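PDB 4H5G: amino acid ABC superfamily ATP binding cassette transporter, binding protein from Streptococcus pneumoniae, which binds L-arginine and probably delivers it to the membrane components of an amino acid ABC importer. Local coordinates for residues N35-A40 with L56-M61; D50-K55 with D209-V214; N101-L106 with T132-M137; S177-A180 with A186-T189. One frame throughout, in Å; residues are numbered along the deposited sequence. Where two conformers were deposited one is given.

Overall arrangement
The type II periplasmic binding protein fold has two lobes, and the contacts divide between them. Interactions 1 and 2, with centres about 18 Å apart, lie in the lobe built round strands 13-18, 55-60 and 77-78. Their segments alternate along the chain and are joined through helix 40-52, which runs from strand 34-38 to strand 55-60. Interactions 3 and 4, whose centres are about 13 Å apart, share the mixed sheet of the other lobe, where strands 103-108 and 185-187 are neighbours. Both are nested in the long loop closed by interaction 2, whose partner helix 209-225 returns to the first lobe. Interaction 3 touches the bound arginine; interaction 4 lies farther out.

Interaction 1: residues N35-A40 with L56-M61; sequences NQVVGA and LEILSM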
loop_
_atom_site.group_PDB
_atom_site.type_symbol
_atom_site.label_atom_id
_atom_site.label_comp_id
_atom_site.label_asym_id
_atom_site.label_seq_id
_atom_site.Cartn_x
_atom_site.Cartn_y
_atom_site.Cartn_z
ATOM N N ASN A 35 -6.151 16.929 10.540
ATOM C CA ASN A 35 -6.063 15.685 9.819
ATOM C C ASN A 35 -4.917 15.778 8.842
ATOM O O ASN A 35 -4.777 16.749 8.101
ATOM C CB ASN A 35 -7.367 15.381 9.102
ATOM C CG ASN A 35 -7.866 13.999 9.406
ATOM O OD1 ASN A 35 -7.097 13.032 9.360
ATOM N ND2 ASN A 35 -9.144 13.887 9.744
ATOM N N GLN A 36 -4.120 14.724 8.799
ATOM C CA GLN A 36 -2.891 14.760 8.047
ATOM C C GLN A 36 -2.619 13.351 7.581
ATOM O O GLN A 36 -2.936 12.394 8.279
ATOM C CB GLN A 36 -1.781 15.221 8.980
ATOM C CG GLN A 36 -0.469 15.558 8.336
ATOM C CD GLN A 36 0.453 16.237 9.322
ATOM O OE1 GLN A 36 0.036 17.133 10.057
ATOM N NE2 GLN A 36 1.705 15.796 9.367
ATOM N N VAL A 37 -2.043 13.229 6.394
ATOM C CA VAL A 37 -1.673 11.926 5.863
ATOM C C VAL A 37 -0.297 11.567 6.403
ATOM O O VAL A 37 0.661 12.328 6.235
ATOM C CB VAL A 37 -1.625 11.957 4.327
ATOM C CG1 VAL A 37 -1.164 10.614 3.787
ATOM C CG2 VAL A 37 -3.005 12.331 3.765
ATOM N N VAL A 38 -0.209 10.410 7.057
ATOM C CA VAL A 38 1.029 9.979 7.697
ATOM C C VAL A 38 1.304 8.542 7.302
ATOM O O VAL A 38 0.476 7.898 6.659
ATOM C CB VAL A 38 0.916 10.032 9.230
ATOM C CG1 VAL A 38 0.689 11.467 9.720
ATOM C CG2 VAL A 38 -0.220 9.128 9.705
ATOM N N GLY A 39 2.462 8.026 7.700
ATOM C CA GLY A 39 2.767 6.627 7.450
ATOM C C GLY A 39 4.167 6.448 6.903
ATOM O O GLY A 39 4.845 7.422 6.568
ATOM N N ALA A 40 4.606 5.198 6.802
ATOM C CA ALA A 40 5.989 4.939 6.394
ATOM C C ALA A 40 6.255 5.412 4.962
ATOM O O ALA A 40 7.343 5.906 4.661
ATOM C CB ALA A 40 6.343 3.458 6.569
ATOM N N LEU A 56 7.239 18.513 -0.265
ATOM C CA LEU A 56 6.454 17.317 -0.592
ATOM C C LEU A 56 4.985 17.713 -0.684
ATOM O O LEU A 56 4.462 18.374 0.212
ATOM C CB LEU A 56 6.607 16.279 0.518
ATOM C CG LEU A 56 5.735 15.032 0.368
ATOM C CD1 LEU A 56 6.098 14.238 -0.892
ATOM C CD2 LEU A 56 5.854 14.151 1.615
ATOM N N GLU A 57 4.313 17.307 -1.760
ATOM C CA GLU A 57 2.870 17.526 -1.869
ATOM C C GLU A 57 2.211 16.167 -2.037
ATOM O O GLU A 57 2.478 15.454 -3.001
ATOM C CB GLU A 57 2.563 18.432 -3.065
ATOM C CG GLU A 57 1.084 18.645 -3.308
ATOM C CD GLU A 57 0.836 19.728 -4.351
ATOM O OE1 GLU A 57 0.968 20.920 -4.018
ATOM O OE2 GLU A 57 0.527 19.383 -5.506
ATOM N N ILE A 58 1.369 15.792 -1.084
ATOM C CA ILE A 58 0.693 14.494 -1.142
ATOM C C ILE A 58 -0.664 14.666 -1.812
ATOM O O ILE A 58 -1.454 15.524 -1.426
ATOM C CB ILE A 58 0.484 13.908 0.265
ATOM C CG1 ILE A 58 1.827 13.591 0.923
ATOM C CG2 ILE A 58 -0.361 12.635 0.200
ATOM C CD1 ILE A 58 2.609 12.500 0.246
ATOM N N LEU A 59 -0.916 13.861 -2.838
ATOM C CA LEU A 59 -2.184 13.914 -3.562
ATOM C C LEU A 59 -2.946 12.645 -3.223
ATOM O O LEU A 59 -2.557 11.563 -3.647
ATOM C CB LEU A 59 -1.904 13.988 -5.068
ATOM C CG LEU A 59 -3.099 14.058 -6.015
ATOM C CD1 LEU A 59 -3.952 15.304 -5.760
ATOM C CD2 LEU A 59 -2.593 14.023 -7.463
ATOM N N SER A 60 -4.016 12.769 -2.436
ATOM C CA SER A 60 -4.768 11.601 -1.966
ATOM C C SER A 60 -5.933 11.238 -2.891
ATOM O O SER A 60 -6.674 12.110 -3.351
ATOM C CB SER A 60 -5.311 11.855 -0.552
ATOM O OG SER A 60 -4.262 11.924 0.388
ATOM N N MET A 61 -6.109 9.944 -3.125
ATOM C CA MET A 61 -7.209 9.460 -3.952
ATOM C C MET A 61 -7.440 7.994 -3.629
ATOM O O MET A 61 -6.780 7.442 -2.764
ATOM C CB MET A 61 -6.827 9.608 -5.416
ATOM C CG MET A 61 -5.644 8.725 -5.778
ATOM S SD MET A 61 -4.940 9.270 -7.344
ATOM C CE MET A 61 -4.158 10.800 -6.836
#
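A beta hairpin of strands 27-31 and 34-38 meets the edge strand 55-60 of the first lobe's parallel sheet where Val37 faces Ile58 and Ser60. The two strands belong to different sheets and no hydrogen bond joins them; the nearest CA atoms, Val37 CA and Ile58 CA, are 7.8 Å apart. Side chains span the gap. Val37 divides its two methyls between two partners: CG1, anti to the backbone N (chi1 177°), lies 4.2 Å from Ile58 CG2, while CG2 comes to 3.6 Å from Ser60 OG. The Val37 and Ile58 side chains cross obliquely. Ile58 and Ser60 are two residues apart on the strand, and so present their side chains on the same face, toward the hairpin. Ile42 of helix 40-52, the helix that links the two strands in sequence, touches both Val37 and Ile58, and Pro20 touches both Val37 and Ser60. With just 92 Å² buried and the Ser60 hydroxyl meeting a methyl group, the contact is a small van der Waals one, shading from apolar packing at Ile58 to a polar, exposed margin at Ser60.

Interaction 2: residues D50-K55 with D209-V214; sequences DELGVK and DDLKEV. With EDO (1,2-ethanediol), chain K.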
loop_
_atom_site.group_PDB
_atom_site.type_symbol
_atom_site.label_atom_id
_atom_site.label_comp_id
_atom_site.label_asym_id
_atom_site.label_seq_id
_atom_site.Cartn_x
_atom_site.Cartn_y
_atom_site.Cartn_z
ATOM N N ASP A 50 13.173 15.813 0.383
ATOM C CA ASP A 50 14.309 16.457 1.053
ATOM C C ASP A 50 15.604 16.321 0.258
ATOM O O ASP A 50 16.402 17.251 0.182
ATOM C CB ASP A 50 14.523 15.877 2.472
ATOM C CG ASP A 50 13.427 16.272 3.451
ATOM O OD1 ASP A 50 12.645 17.189 3.148
ATOM O OD2 ASP A 50 13.357 15.659 4.541
ATOM N N GLU A 51 15.818 15.146 -0.316
ATOM C CA GLU A 51 17.026 14.913 -1.110
ATOM C C GLU A 51 17.039 15.836 -2.325
ATOM O O GLU A 51 18.084 16.363 -2.697
ATOM C CB GLU A 51 17.091 13.448 -1.562
ATOM C CG GLU A 51 18.414 13.037 -2.192
ATOM C CD GLU A 51 19.525 12.873 -1.162
ATOM O OE1 GLU A 51 19.249 12.411 -0.040
ATOM O OE2 GLU A 51 20.677 13.215 -1.469
ATOM N N LEU A 52 15.866 16.042 -2.924
ATOM C CA LEU A 52 15.737 16.889 -4.120
ATOM C C LEU A 52 15.733 18.371 -3.784
ATOM O O LEU A 52 15.892 19.215 -4.672
ATOM C CB LEU A 52 14.462 16.534 -4.887
ATOM C CG LEU A 52 14.528 15.199 -5.630
ATOM C CD1 LEU A 52 13.131 14.748 -6.049
ATOM C CD2 LEU A 52 15.447 15.310 -6.855
ATOM N N GLY A 53 15.529 18.681 -2.505
ATOM C CA GLY A 53 15.482 20.060 -2.037
ATOM C C GLY A 53 14.173 20.768 -2.358
ATOM O O GLY A 53 14.172 21.967 -2.610
ATOM N N VAL A 54 13.066 20.023 -2.354
ATOM C CA VAL A 54 11.747 20.591 -2.680
ATOM C C VAL A 54 10.699 20.217 -1.636
ATOM O O VAL A 54 10.923 19.334 -0.802
ATOM C CB VAL A 54 11.248 20.135 -4.072
ATOM C CG1 VAL A 54 12.215 20.580 -5.172
ATOM C CG2 VAL A 54 11.041 18.608 -4.115
ATOM N N LYS A 55 9.550 20.884 -1.687
ATOM C CA LYS A 55 8.443 20.555 -0.790
ATOM C C LYS A 55 7.768 19.262 -1.224
ATOM O O LYS A 55 7.722 18.937 -2.413
ATOM C CB LYS A 55 7.409 21.685 -0.777
ATOM C CG LYS A 55 7.925 23.019 -0.263
ATOM C CD LYS A 55 6.773 23.943 0.122
ATOM C CE LYS A 55 6.119 24.565 -1.101
ATOM N NZ LYS A 55 4.924 25.377 -0.729
ATOM N N ASP A 209 14.690 8.125 -15.893
ATOM C CA ASP A 209 15.891 7.542 -15.271
ATOM C C ASP A 209 16.610 8.462 -14.302
ATOM O O ASP A 209 17.158 8.001 -13.294
ATOM C CB ASP A 209 16.884 7.063 -16.336
ATOM C CG ASP A 209 16.373 5.859 -17.121
ATOM O OD1 ASP A 209 15.339 5.285 -16.735
ATOM O OD2 ASP A 209 17.022 5.486 -18.121
ATOM N N ASP A 210 16.619 9.758 -14.596
ATOM C CA ASP A 210 17.284 10.700 -13.701
ATOM C C ASP A 210 16.599 10.748 -12.329
ATOM O O ASP A 210 17.257 10.685 -11.281
ATOM C CB ASP A 210 17.374 12.103 -14.333
ATOM C CG ASP A 210 16.011 12.701 -14.657
ATOM O OD1 ASP A 210 15.077 11.943 -15.014
ATOM O OD2 ASP A 210 15.879 13.939 -14.558
ATOM N N LEU A 211 15.274 10.828 -12.326
ATOM C CA LEU A 211 14.534 10.831 -11.059
ATOM C C LEU A 211 14.611 9.466 -10.382
ATOM O O LEU A 211 14.756 9.378 -9.164
ATOM C CB LEU A 211 13.073 11.254 -11.301
ATOM C CG LEU A 211 12.136 11.266 -10.091
ATOM C CD1 LEU A 211 12.660 12.208 -9.007
ATOM C CD2 LEU A 211 10.720 11.669 -10.515
ATOM N N LYS A 212 14.546 8.396 -11.164
ATOM C CA LYS A 212 14.664 7.046 -10.588
ATOM C C LYS A 212 15.975 6.868 -9.816
ATOM O O LYS A 212 15.994 6.247 -8.748
ATOM C CB LYS A 212 14.529 5.962 -11.673
ATOM C CG LYS A 212 14.729 4.514 -11.141
ATOM C CD LYS A 212 14.375 3.444 -12.188
ATOM C CE LYS A 212 15.239 2.175 -12.019
ATOM N NZ LYS A 212 15.053 1.477 -10.688
ATOM N N GLU A 213 17.064 7.427 -10.346
ATOM C CA GLU A 213 18.370 7.333 -9.673
ATOM C C GLU A 213 18.333 7.973 -8.299
ATOM O O GLU A 213 18.914 7.449 -7.334
ATOM C CB GLU A 213 19.490 7.982 -10.517
ATOM C CG GLU A 213 19.857 7.204 -11.782
ATOM C CD GLU A 213 21.144 7.671 -12.411
ATOM O OE1 GLU A 213 21.831 8.539 -11.816
ATOM O OE2 GLU A 213 21.470 7.159 -13.509
ATOM N N VAL A 214 17.664 9.119 -8.207
ATOM C CA VAL A 214 17.564 9.820 -6.926
ATOM C C VAL A 214 16.690 9.023 -5.966
ATOM O O VAL A 214 17.032 8.837 -4.795
ATOM C CB VAL A 214 16.975 11.235 -7.088
ATOM C CG1 VAL A 214 16.869 11.934 -5.730
ATOM C CG2 VAL A 214 17.828 12.049 -8.048
HETATM C C1 EDO K . 24.362 13.084 -0.044
HETATM O O1 EDO K . 23.381 13.498 -1.006
HETATM C C2 EDO K . 24.469 11.565 0.024
HETATM O O2 EDO K . 25.622 11.105 -0.695
#
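Leu52 and Glu51, in the last turn of helix 40-52, pack against Val214 and Leu211 in the first turns of helix 209-225, a helix-helix contact that brings a late part of the chain back onto the first lobe of the periplasmic binding fold. The contact between the helices is made by carbon atoms. Leu52 works with both methyls: CD1 lies 3.9 Å from Leu211 CD1, the two side chains crossing at about a right angle, while CD2 lies 3.8 Å from Val214 CG1. That same Val214 methyl, anti to its own backbone N (chi1 179°), also receives the aliphatic part of Glu51, whose CG is 4.0 Å away. Leu211 reaches on to Ala4 and Ile8 of helix 4-11, and Leu52 to Leu14 of strand 13-18, so the buried leucines carry the contact into the lobe's interior.

Backbone bonds close the first helix. Gly53, with a positive phi of 77°, is the C-prime residue of a Schellman motif in which Val54 N reaches Ala49 O, and Gly53 N makes a weak bond to Asp50 O. The chain then turns toward strand 55-60.

The one charged side chain in the contact, Glu51, sits at its exposed rim. Its chain bends at chi2 (74°), so that CG packs on Val214 while the carboxylate turns to a 1,2-ethanediol, probably from the crystallisation liquor, and Glu51 OE2 accepts a 2.8 Å hydrogen bond from O1 of this molecule.

Interaction 3: residues N101-L106 with T132-M137; sequences NKISFL and TVPESM. With ARG (arginine), chain L.
Thr132 OG1, just ahead of the Val133 and Pro134 that meet Ile103, is held by two backbone groups: it accepts from Glu135 N over 3.2 Å as the N-cap of helix 133-141, and it is also hydrogen-bonded to Gln129 O. Its chi1 of 71° sets the hydroxyl between the backbone N and the carbonyl carbon, over the first turn. One residue on, Val133 N donates to OXT of the bound arginine, 2.9 Å away and nearly straight (165°), so the substrate carboxylate meets the N-terminal end of a helix, whose dipole would be expected to favour the negative charge. Pro134 CD lies 3.7 Å from the substrate CA. In the second lobe of this type II binding fold the helix crosses strand 103-106 at -81°, and Ile103 fills the space between them. In the conformer described, Ile103 CG2 rests on the Pro134 ring, 4.0 Å from CG, while its CD1 lies 4.1 Å from Val133 CG1 and points tip to tip at the sulfur of Met137. His169, from the neighbouring strand 167-171, touches both Ile103 and Met137. Just before the strand, Asn101 ND2 donates to Lys102 O and to Asp171 OD1; OD2 of the same aspartate binds the arginine.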
loop_
_atom_site.group_PDB
_atom_site.type_symbol
_atom_site.label_atom_id
_atom_site.label_comp_id
_atom_site.label_asym_id
_atom_site.label_seq_id
_atom_site.Cartn_x
_atom_site.Cartn_y
_atom_site.Cartn_z
ATOM N N ASN A 101 6.817 -7.739 1.718
ATOM C CA ASN A 101 5.999 -8.380 2.747
ATOM C C ASN A 101 5.055 -9.423 2.158
ATOM O O ASN A 101 4.936 -9.548 0.934
ATOM C CB ASN A 101 5.221 -7.330 3.548
ATOM C CG ASN A 101 4.373 -6.450 2.676
ATOM O OD1 ASN A 101 4.724 -5.295 2.400
ATOM N ND2 ASN A 101 3.247 -6.988 2.216
ATOM N N LYS A 102 4.398 -10.170 3.036
ATOM C CA LYS A 102 3.451 -11.203 2.638
ATOM C C LYS A 102 2.062 -10.619 2.484
ATOM O O LYS A 102 1.835 -9.441 2.761
ATOM C CB LYS A 102 3.402 -12.306 3.694
ATOM C CG LYS A 102 4.748 -12.942 3.967
ATOM C CD LYS A 102 5.284 -13.600 2.718
ATOM C CE LYS A 102 6.600 -14.300 3.000
ATOM N NZ LYS A 102 6.470 -15.222 4.161
ATOM N N ILE A 103 1.131 -11.454 2.033
ATOM C CA ILE A 103 -0.255 -11.044 1.874
ATOM C C ILE A 103 -1.119 -11.971 2.732
ATOM O O ILE A 103 -0.901 -13.182 2.765
ATOM C CB ILE A 103 -0.657 -11.074 0.392
ATOM C CG1 ILE A 103 0.354 -10.238 -0.405
ATOM C CG2 ILE A 103 -2.089 -10.588 0.219
ATOM C CD1 ILE A 103 0.146 -10.200 -1.887
ATOM N N SER A 104 -2.075 -11.381 3.443
ATOM C CA SER A 104 -2.829 -12.084 4.472
ATOM C C SER A 104 -4.314 -11.818 4.397
ATOM O O SER A 104 -4.763 -10.907 3.697
ATOM C CB SER A 104 -2.346 -11.633 5.852
ATOM O OG SER A 104 -0.957 -11.798 5.992
ATOM N N PHE A 105 -5.076 -12.595 5.162
ATOM C CA PHE A 105 -6.501 -12.332 5.314
ATOM C C PHE A 105 -6.750 -11.817 6.723
ATOM O O PHE A 105 -6.246 -12.382 7.694
ATOM C CB PHE A 105 -7.313 -13.618 5.117
ATOM C CG PHE A 105 -7.334 -14.119 3.704
ATOM C CD1 PHE A 105 -8.253 -13.626 2.802
ATOM C CD2 PHE A 105 -6.454 -15.099 3.282
ATOM C CE1 PHE A 105 -8.282 -14.096 1.501
ATOM C CE2 PHE A 105 -6.476 -15.564 1.977
ATOM C CZ PHE A 105 -7.393 -15.064 1.092
ATOM N N LEU A 106 -7.517 -10.741 6.828
ATOM C CA LEU A 106 -8.004 -10.258 8.115
ATOM C C LEU A 106 -9.373 -10.891 8.343
ATOM O O LEU A 106 -10.231 -10.861 7.454
ATOM C CB LEU A 106 -8.127 -8.728 8.079
ATOM C CG LEU A 106 -8.528 -8.047 9.391
ATOM C CD1 LEU A 106 -7.400 -8.125 10.428
ATOM C CD2 LEU A 106 -8.919 -6.571 9.133
ATOM N N THR A 132 -6.078 -4.189 -7.246
ATOM C CA THR A 132 -4.909 -4.609 -6.458
ATOM C C THR A 132 -4.462 -6.049 -6.681
ATOM O O THR A 132 -5.216 -6.887 -7.184
ATOM C CB THR A 132 -5.113 -4.421 -4.927
ATOM O OG1 THR A 132 -6.066 -5.378 -4.447
ATOM C CG2 THR A 132 -5.562 -2.990 -4.577
ATOM N N VAL A 133 -3.229 -6.324 -6.259
ATOM C CA VAL A 133 -2.689 -7.683 -6.249
ATOM C C VAL A 133 -3.491 -8.644 -5.354
ATOM O O VAL A 133 -3.842 -9.733 -5.805
ATOM C CB VAL A 133 -1.159 -7.699 -5.943
ATOM C CG1 VAL A 133 -0.638 -9.132 -5.757
ATOM C CG2 VAL A 133 -0.402 -6.988 -7.070
ATOM N N PRO A 134 -3.805 -8.256 -4.101
ATOM C CA PRO A 134 -4.637 -9.166 -3.293
ATOM C C PRO A 134 -5.988 -9.492 -3.941
ATOM O O PRO A 134 -6.501 -10.597 -3.764
ATOM C CB PRO A 134 -4.834 -8.394 -1.985
ATOM C CG PRO A 134 -3.623 -7.524 -1.889
ATOM C CD PRO A 134 -3.321 -7.108 -3.309
ATOM N N GLU A 135 -6.548 -8.543 -4.691
ATOM C CA GLU A 135 -7.783 -8.803 -5.432
ATOM C C GLU A 135 -7.555 -9.829 -6.539
ATOM O O GLU A 135 -8.308 -10.808 -6.673
ATOM C CB GLU A 135 -8.340 -7.506 -6.032
ATOM C CG GLU A 135 -9.622 -7.710 -6.836
ATOM C CD GLU A 135 -9.994 -6.487 -7.673
ATOM O OE1 GLU A 135 -11.203 -6.182 -7.801
ATOM O OE2 GLU A 135 -9.074 -5.834 -8.209
ATOM N N SER A 136 -6.501 -9.609 -7.320
ATOM C CA SER A 136 -6.169 -10.497 -8.436
ATOM C C SER A 136 -5.921 -11.917 -7.954
ATOM O O SER A 136 -6.332 -12.883 -8.592
ATOM C CB SER A 136 -4.933 -9.987 -9.184
ATOM O OG SER A 136 -5.184 -8.749 -9.816
ATOM N N MET A 137 -5.232 -12.031 -6.827
ATOM C CA MET A 137 -4.888 -13.331 -6.256
ATOM C C MET A 137 -6.132 -14.128 -5.901
ATOM O O MET A 137 -6.206 -15.331 -6.149
ATOM C CB MET A 137 -4.001 -13.136 -5.018
ATOM C CG MET A 137 -2.614 -12.626 -5.362
ATOM S SD MET A 137 -1.693 -12.222 -3.873
ATOM C CE MET A 137 -1.425 -13.867 -3.200
HETATM N N ARG L . 0.174 -4.028 -2.649
HETATM C CA ARG L . -1.126 -4.078 -3.333
HETATM C C ARG L . -1.007 -3.610 -4.767
HETATM O O ARG L . -0.038 -2.942 -5.162
HETATM C CB ARG L . -2.174 -3.233 -2.594
HETATM C CG ARG L . -1.738 -1.804 -2.281
HETATM C CD ARG L . -2.909 -0.965 -1.747
HETATM N NE ARG L . -2.462 0.355 -1.280
HETATM C CZ ARG L . -3.247 1.273 -0.725
HETATM N NH1 ARG L . -2.737 2.438 -0.326
HETATM N NH2 ARG L . -4.541 1.023 -0.567
HETATM O OXT ARG L . -1.890 -3.902 -5.578
#

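Interaction 4: residues S177-A180 with A186-T189; sequences SYAA and AVAT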
loop_
_atom_site.group_PDB
_atom_site.type_symbol
_atom_site.label_atom_id
_atom_site.label_comp_id
_atom_site.label_asym_id
_atom_site.label_seq_id
_atom_site.Cartn_x
_atom_site.Cartn_y
_atom_site.Cartn_z
ATOM N N SER A 177 -1.827 -4.438 11.580
ATOM C CA SER A 177 -2.195 -3.165 12.198
ATOM C C SER A 177 -3.664 -3.151 12.612
ATOM O O SER A 177 -3.990 -2.757 13.733
ATOM C CB SER A 177 -1.889 -2.004 11.249
ATOM O OG SER A 177 -2.292 -0.774 11.821
ATOM N N TYR A 178 -4.550 -3.584 11.713
ATOM C CA TYR A 178 -5.974 -3.668 12.057
ATOM C C TYR A 178 -6.173 -4.565 13.265
ATOM O O TYR A 178 -6.948 -4.247 14.167
ATOM C CB TYR A 178 -6.792 -4.224 10.889
ATOM C CG TYR A 178 -7.165 -3.182 9.853
ATOM C CD1 TYR A 178 -7.945 -2.084 10.193
ATOM C CD2 TYR A 178 -6.759 -3.312 8.534
ATOM C CE1 TYR A 178 -8.301 -1.133 9.243
ATOM C CE2 TYR A 178 -7.108 -2.365 7.575
ATOM C CZ TYR A 178 -7.879 -1.280 7.942
ATOM O OH TYR A 178 -8.225 -0.347 6.988
ATOM N N ALA A 179 -5.465 -5.690 13.274
ATOM C CA ALA A 179 -5.590 -6.653 14.377
ATOM C C ALA A 179 -5.060 -6.069 15.687
ATOM O O ALA A 179 -5.613 -6.316 16.763
ATOM C CB ALA A 179 -4.884 -7.951 14.037
ATOM N N ALA A 180 -3.991 -5.288 15.589
ATOM C CA ALA A 180 -3.346 -4.715 16.775
ATOM C C ALA A 180 -4.158 -3.577 17.388
ATOM O O ALA A 180 -4.035 -3.293 18.577
ATOM C CB ALA A 180 -1.939 -4.251 16.435
ATOM N N ALA A 186 -8.305 -10.425 13.720
ATOM C CA ALA A 186 -7.085 -11.215 13.760
ATOM C C ALA A 186 -6.622 -11.554 12.359
ATOM O O ALA A 186 -7.389 -11.475 11.412
ATOM C CB ALA A 186 -7.307 -12.486 14.570
ATOM N N VAL A 187 -5.362 -11.937 12.235
ATOM C CA VAL A 187 -4.836 -12.387 10.954
ATOM C C VAL A 187 -5.041 -13.897 10.840
ATOM O O VAL A 187 -4.663 -14.643 11.740
ATOM C CB VAL A 187 -3.350 -12.037 10.845
ATOM C CG1 VAL A 187 -2.788 -12.475 9.488
ATOM C CG2 VAL A 187 -3.145 -10.532 11.075
ATOM N N ALA A 188 -5.652 -14.343 9.741
ATOM C CA ALA A 188 -5.911 -15.771 9.514
ATOM C C ALA A 188 -4.587 -16.520 9.378
ATOM O O ALA A 188 -3.585 -15.930 8.995
ATOM C CB ALA A 188 -6.763 -15.961 8.276
ATOM N N THR A 189 -4.588 -17.818 9.685
ATOM C CA THR A 189 -3.373 -18.634 9.579
ATOM C C THR A 189 -3.185 -19.224 8.183
ATOM O O THR A 189 -2.229 -19.957 7.938
ATOM C CB THR A 189 -3.378 -19.797 10.578
ATOM O OG1 THR A 189 -4.540 -20.607 10.353
ATOM C CG2 THR A 189 -3.393 -19.285 12.014
#
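Helical residues 177-180 meet Ala186 and Val187 through Ala179; ahead of it Ser177 leans on Ala23. Tyr178 follows, its ring leading away from strand 185-187 toward Met153 and Val157 of helix 153-162, while its CB packs on Leu106; its carbonyl O takes a hydrogen bond from Asn182 ND2 near the helix end. At Ala179 the helix reaches the strand. Its CB points at the strand and stands 3.9 Å from Ala186 CA, and the two CA atoms of Ala179 and Ala186 are just 4.8 Å apart. Such closeness fits the small residues involved: Ala186 turns its own methyl away, presenting backbone to the helix. The arrangement is a beta-alpha-beta crossover, in which helix 172-181 connects the parallel strands 167-171 and 185-187 across the antiparallel strand 103-108 between them. Ala179 CB also meets Val187, 4.3 Å from CG2. With CG1 of Val187 anti to its backbone N (chi1 -179°), the two methyls part company, CG2 serving the helix and CG1 packing on Ser104. Ala175 and Leu176 touch Val187 as well. Just past the strand, Ala188 N makes a probable hydrogen bond to Phe105 O of strand 103-108.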